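Long-range contacts in Nitrate/nitrite sensor protein NarX (Escherichia coli K12, PDB 3EZI), which senses nitrate and nitrite through this periplasmic domain of a membrane histidine kinase and passes the signal to the response regulators NarL and NarP: residues Tyr17-Ala22 against Pro31-Met36; Asn67-Ala72 against Ala84-Phe89. All coordinates share one frame; numbering follows the deposited sequence.

Contact 1: Tyr17-Ala22 against Pro31-Met36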
# COMPACT_ATOMS: atom_id res chain seq x y z
N TYR A 17 -1.52 2.24 8.15
CA TYR A 17 -1.88 2.27 9.57
C TYR A 17 -2.12 3.72 9.97
O TYR A 17 -3.00 3.98 10.79
CB TYR A 17 -0.77 1.72 10.49
CG TYR A 17 -0.45 0.24 10.39
CD1 TYR A 17 -1.43 -0.69 10.11
CD2 TYR A 17 0.84 -0.23 10.66
CE1 TYR A 17 -1.14 -2.09 10.10
CE2 TYR A 17 1.15 -1.62 10.66
CZ TYR A 17 0.14 -2.53 10.38
OH TYR A 17 0.42 -3.89 10.42
N ARG A 18 -1.30 4.64 9.45
CA ARG A 18 -1.42 6.08 9.74
C ARG A 18 -2.78 6.67 9.29
O ARG A 18 -3.41 7.44 10.01
CB ARG A 18 -0.30 6.87 9.03
CG ARG A 18 0.80 7.38 9.89
CD ARG A 18 1.31 8.75 9.40
NE ARG A 18 1.47 8.78 7.95
CZ ARG A 18 2.46 9.42 7.35
NH1 ARG A 18 3.36 10.06 8.09
NH2 ARG A 18 2.59 9.38 6.03
N LEU A 19 -3.22 6.30 8.09
CA LEU A 19 -4.52 6.74 7.57
C LEU A 19 -5.65 6.11 8.37
O LEU A 19 -6.66 6.76 8.63
CB LEU A 19 -4.67 6.38 6.06
CG LEU A 19 -4.18 7.48 5.13
CD1 LEU A 19 -4.12 6.97 3.67
CD2 LEU A 19 -5.15 8.67 5.23
N LEU A 20 -5.50 4.86 8.79
CA LEU A 20 -6.59 4.25 9.57
C LEU A 20 -6.78 4.99 10.90
O LEU A 20 -7.90 5.15 11.38
CB LEU A 20 -6.32 2.77 9.86
CG LEU A 20 -7.35 1.89 10.62
CD1 LEU A 20 -8.66 1.75 9.83
CD2 LEU A 20 -6.73 0.47 10.83
N ALA A 21 -5.66 5.40 11.49
CA ALA A 21 -5.68 6.10 12.78
C ALA A 21 -6.32 7.49 12.65
O ALA A 21 -6.79 8.07 13.66
CB ALA A 21 -4.23 6.22 13.34
N ALA A 22 -6.38 8.01 11.42
CA ALA A 22 -6.97 9.35 11.17
C ALA A 22 -8.50 9.31 10.87
O ALA A 22 -9.13 10.35 10.82
CB ALA A 22 -6.23 10.05 9.98
N PRO A 31 -3.03 15.22 2.12
CA PRO A 31 -1.60 15.06 1.88
C PRO A 31 -1.14 13.62 2.14
O PRO A 31 -0.24 13.14 1.46
CB PRO A 31 -0.97 16.06 2.84
CG PRO A 31 -1.98 17.20 2.80
CD PRO A 31 -3.29 16.42 2.95
N LEU A 32 -1.76 12.94 3.10
CA LEU A 32 -1.37 11.54 3.40
C LEU A 32 -1.75 10.64 2.23
O LEU A 32 -1.03 9.68 1.88
CB LEU A 32 -2.10 10.96 4.62
CG LEU A 32 -2.04 11.62 5.99
CD1 LEU A 32 -2.76 10.72 7.02
CD2 LEU A 32 -0.60 11.81 6.35
N ILE A 33 -2.91 10.93 1.66
CA ILE A 33 -3.38 10.11 0.55
C ILE A 33 -2.46 10.35 -0.64
O ILE A 33 -2.05 9.42 -1.33
CB ILE A 33 -4.88 10.40 0.26
CG1 ILE A 33 -5.72 10.03 1.49
CG2 ILE A 33 -5.38 9.58 -0.98
CD1 ILE A 33 -7.23 10.42 1.33
N LYS A 34 -2.07 11.59 -0.85
CA LYS A 34 -1.18 11.91 -1.97
C LYS A 34 0.19 11.23 -1.83
O LYS A 34 0.75 10.67 -2.79
CB LYS A 34 -1.00 13.44 -2.07
CG LYS A 34 -0.13 13.84 -3.27
CD LYS A 34 -0.77 13.34 -4.56
CE LYS A 34 0.01 13.63 -5.84
NZ LYS A 34 -0.77 13.13 -7.02
N GLU A 35 0.73 11.27 -0.63
CA GLU A 35 2.02 10.66 -0.35
C GLU A 35 1.93 9.15 -0.60
O GLU A 35 2.83 8.55 -1.20
CB GLU A 35 2.38 10.91 1.11
CG GLU A 35 3.82 10.65 1.48
CD GLU A 35 4.09 11.01 2.93
OE1 GLU A 35 3.67 12.12 3.35
OE2 GLU A 35 4.70 10.20 3.65
N MET A 36 0.82 8.54 -0.18
CA MET A 36 0.65 7.11 -0.37
C MET A 36 0.53 6.75 -1.86
O MET A 36 1.08 5.74 -2.33
CB MET A 36 -0.56 6.64 0.43
CG MET A 36 -0.57 5.20 0.67
SD MET A 36 -1.85 4.73 1.86
CE MET A 36 -1.51 3.02 1.83
O HOH W 1 0.70 8.89 3.82
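Leu19 and Leu32 mark the nearest CA atoms between helical segments 17-22 and 31-36, which run close to antiparallel (160° between N-to-C directions) with axes approaching to 10.6 Å. The two leucine side chains slide past each other in opposite senses, Leu19 CD2 lying alongside Leu32 CD1 at 3.6 Å. The same Leu19 methyl reaches Ile33 CG1 at 4.0 Å, there meeting the isoleucine side chain roughly at a right angle. Leu19 CD1 rests on Met36 SD, 3.7 Å away. Met36 sends CG away from its backbone N (chi1 -161°) and stays extended, which carries its sulfur to this methyl. Further along Met36 meets Trp65 and Phe89, so this apolar patch runs on into the neighbouring helices.

Arg18 flanks the leucines. Its bent chain brings the guanidinium beside Leu32, whose CD2 sits over one face, 3.8 Å above the plane and offset toward the rim. A water joins the group to the opposing backbone: it accepts from Arg18 NH2 at 2.9 Å and donates to Leu32 O at 2.7 Å. Arg18 NH2 also makes a salt bridge to Glu35 OE2 at 3.3 Å; the oxygen lies in the guanidinium plane, but the donor stands above the carboxylate, the two planes being 83° apart. Glu35 has two conformers, so this bridge is doubtful as a permanent tie. An apolar centre bordered by a charged, hydrated margin joins helices 3-22 and 30-40 into an antiparallel helical hairpin, a building unit of the all-helical bundle that forms this periplasmic sensor domain.

Contact 2: Asn67-Ala72 against Ala84-Phe89. With IPA (isopropyl alcohol), chain E.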
# COMPACT_ATOMS: atom_id res chain seq x y z
N ASN A 67 -9.36 1.12 -5.89
CA ASN A 67 -10.77 0.74 -6.03
C ASN A 67 -11.48 0.24 -4.80
O ASN A 67 -12.71 0.16 -4.78
CB ASN A 67 -10.88 -0.31 -7.13
CG ASN A 67 -10.26 0.14 -8.43
OD1 ASN A 67 -10.13 1.33 -8.68
ND2 ASN A 67 -9.89 -0.82 -9.27
N GLU A 68 -10.74 -0.10 -3.75
CA GLU A 68 -11.38 -0.63 -2.56
C GLU A 68 -10.97 0.04 -1.26
O GLU A 68 -11.81 0.44 -0.43
CB GLU A 68 -11.12 -2.17 -2.48
CG GLU A 68 -11.91 -2.97 -3.57
CD GLU A 68 -11.56 -4.47 -3.68
OE1 GLU A 68 -11.74 -5.19 -2.71
OE2 GLU A 68 -11.10 -4.92 -4.74
N LEU A 69 -9.66 0.15 -1.05
CA LEU A 69 -9.16 0.68 0.23
C LEU A 69 -9.38 2.18 0.41
O LEU A 69 -9.95 2.61 1.42
CB LEU A 69 -7.66 0.34 0.40
CG LEU A 69 -7.06 0.84 1.73
CD1 LEU A 69 -7.73 0.12 2.90
CD2 LEU A 69 -5.56 0.61 1.72
N ILE A 70 -8.92 3.00 -0.53
CA ILE A 70 -9.16 4.42 -0.36
C ILE A 70 -10.68 4.74 -0.32
O ILE A 70 -11.13 5.56 0.53
CB ILE A 70 -8.38 5.21 -1.43
CG1 ILE A 70 -6.87 5.08 -1.16
CG2 ILE A 70 -8.85 6.65 -1.45
CD1 ILE A 70 -6.38 5.83 0.13
N PRO A 71 -11.50 4.15 -1.21
CA PRO A 71 -12.95 4.44 -1.17
C PRO A 71 -13.56 4.12 0.22
O PRO A 71 -14.34 4.91 0.77
CB PRO A 71 -13.52 3.55 -2.27
CG PRO A 71 -12.42 3.57 -3.32
CD PRO A 71 -11.13 3.48 -2.49
N ALA A 72 -13.18 2.98 0.78
CA ALA A 72 -13.66 2.59 2.10
C ALA A 72 -13.14 3.54 3.21
O ALA A 72 -13.90 3.89 4.14
CB ALA A 72 -13.25 1.14 2.39
N ALA A 84 -10.34 -4.18 8.89
CA ALA A 84 -10.03 -5.45 8.21
C ALA A 84 -9.51 -5.21 6.76
O ALA A 84 -8.70 -5.99 6.24
CB ALA A 84 -11.24 -6.37 8.21
N ASP A 85 -9.98 -4.13 6.13
CA ASP A 85 -9.53 -3.83 4.77
C ASP A 85 -8.05 -3.39 4.79
O ASP A 85 -7.30 -3.69 3.87
CB ASP A 85 -10.40 -2.74 4.15
CG ASP A 85 -11.86 -3.18 3.97
OD1 ASP A 85 -12.11 -4.11 3.18
OD2 ASP A 85 -12.74 -2.61 4.64
N VAL A 86 -7.65 -2.67 5.84
CA VAL A 86 -6.27 -2.23 5.99
C VAL A 86 -5.42 -3.49 6.24
O VAL A 86 -4.35 -3.65 5.67
CB VAL A 86 -6.15 -1.21 7.15
CG1 VAL A 86 -4.66 -0.95 7.52
CG2 VAL A 86 -6.80 0.11 6.72
N SER A 87 -5.92 -4.39 7.07
CA SER A 87 -5.19 -5.62 7.35
C SER A 87 -4.95 -6.46 6.08
O SER A 87 -3.88 -7.04 5.93
CB SER A 87 -5.96 -6.47 8.36
OG SER A 87 -5.88 -5.90 9.65
N GLN A 88 -5.93 -6.51 5.18
CA GLN A 88 -5.79 -7.27 3.95
C GLN A 88 -4.73 -6.59 3.06
O GLN A 88 -3.91 -7.28 2.43
CB GLN A 88 -7.12 -7.36 3.20
CG GLN A 88 -6.99 -8.18 1.88
CD GLN A 88 -8.29 -8.33 1.07
OE1 GLN A 88 -8.26 -8.77 -0.09
NE2 GLN A 88 -9.44 -7.99 1.67
N PHE A 89 -4.75 -5.26 2.99
CA PHE A 89 -3.75 -4.56 2.16
C PHE A 89 -2.32 -4.86 2.68
O PHE A 89 -1.39 -5.12 1.90
CB PHE A 89 -4.01 -3.05 2.19
CG PHE A 89 -3.02 -2.24 1.38
CD1 PHE A 89 -3.00 -2.32 -0.01
CD2 PHE A 89 -2.19 -1.33 2.02
CE1 PHE A 89 -2.16 -1.48 -0.76
CE2 PHE A 89 -1.34 -0.48 1.28
CZ PHE A 89 -1.33 -0.57 -0.10
C1 IPA E . -6.45 -8.18 -3.63
C2 IPA E . -5.74 -7.76 -2.38
C3 IPA E . -4.46 -7.48 -3.13
O2 IPA E . -5.65 -8.79 -1.37
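Asp85 O, which lies 4.0 Å from Leu69 CD1, is gripped by two donors: Phe89 N, 3.1 Å from Asp85 O along the same helix, and the hydroxyl of Tyr64 from helix 55-75. The second bond ties the two helices together beside the apolar contact. Leu69 carries most of that contact. Its CG is turned away from the backbone N (chi1 -179°), and the two methyls then divide the work. CD1 meets Val86 CG2 at 3.9 Å, the side chains meeting at a slant. CD2 approaches Phe89 CG to 3.8 Å and lies over one face of the ring, 22° off its normal, in a CH-pi contact displaced toward the rim. Leucine and phenylalanine side chains cross almost perpendicularly there, while Leu61 and Tyr64 also pack on Phe89.

Segments 67-72 and 84-89 run at 144° between their N-to-C directions, roughly antiparallel but clearly splayed, with Leu69 nearest Asp85 in the backbone register. Segment 67-72 opens with a wider pi-type turn and kinks at Pro71, whose nitrogen makes no bond to the preceding turn. Cutting Leu69 back to an alanine would take away both methyls and is likely to open a gap over this face of Phe89 and beside Val86 CG2. On the outer side, Gln88 OE1 accepts a hydrogen bond from O2 of an isopropyl alcohol at 2.9 Å; the alcohol probably comes from the crystallisation liquor.

The chemistry is thus mainly that of dispersion and CH-pi contact, so the fit depends on shape, while the doubly bonded carbonyl lets a polar backbone atom lie against a leucine methyl with its hydrogen-bonding needs met.

In the fold
Contact 1 closes along the chain before contact 2 opens, yet their centres are only about 12 Å apart and their side chains touch. Met36 CE meets Phe89 CE2 at 3.6 Å, and Ile33 CG2 meets Ile70 CD1 at 4.0 Å, joining helix 30-40 to helices 82-99 and 55-75. From helix 3-22, Leu20 CD1 reaches Val86 CG2 at 4.0 Å, the same methyl that takes part in contact 2. Two helix pairs thereby share one apolar interior of the periplasmic bundle. The structure was determined without ligand, so neither contact can be placed against a nitrate site from it.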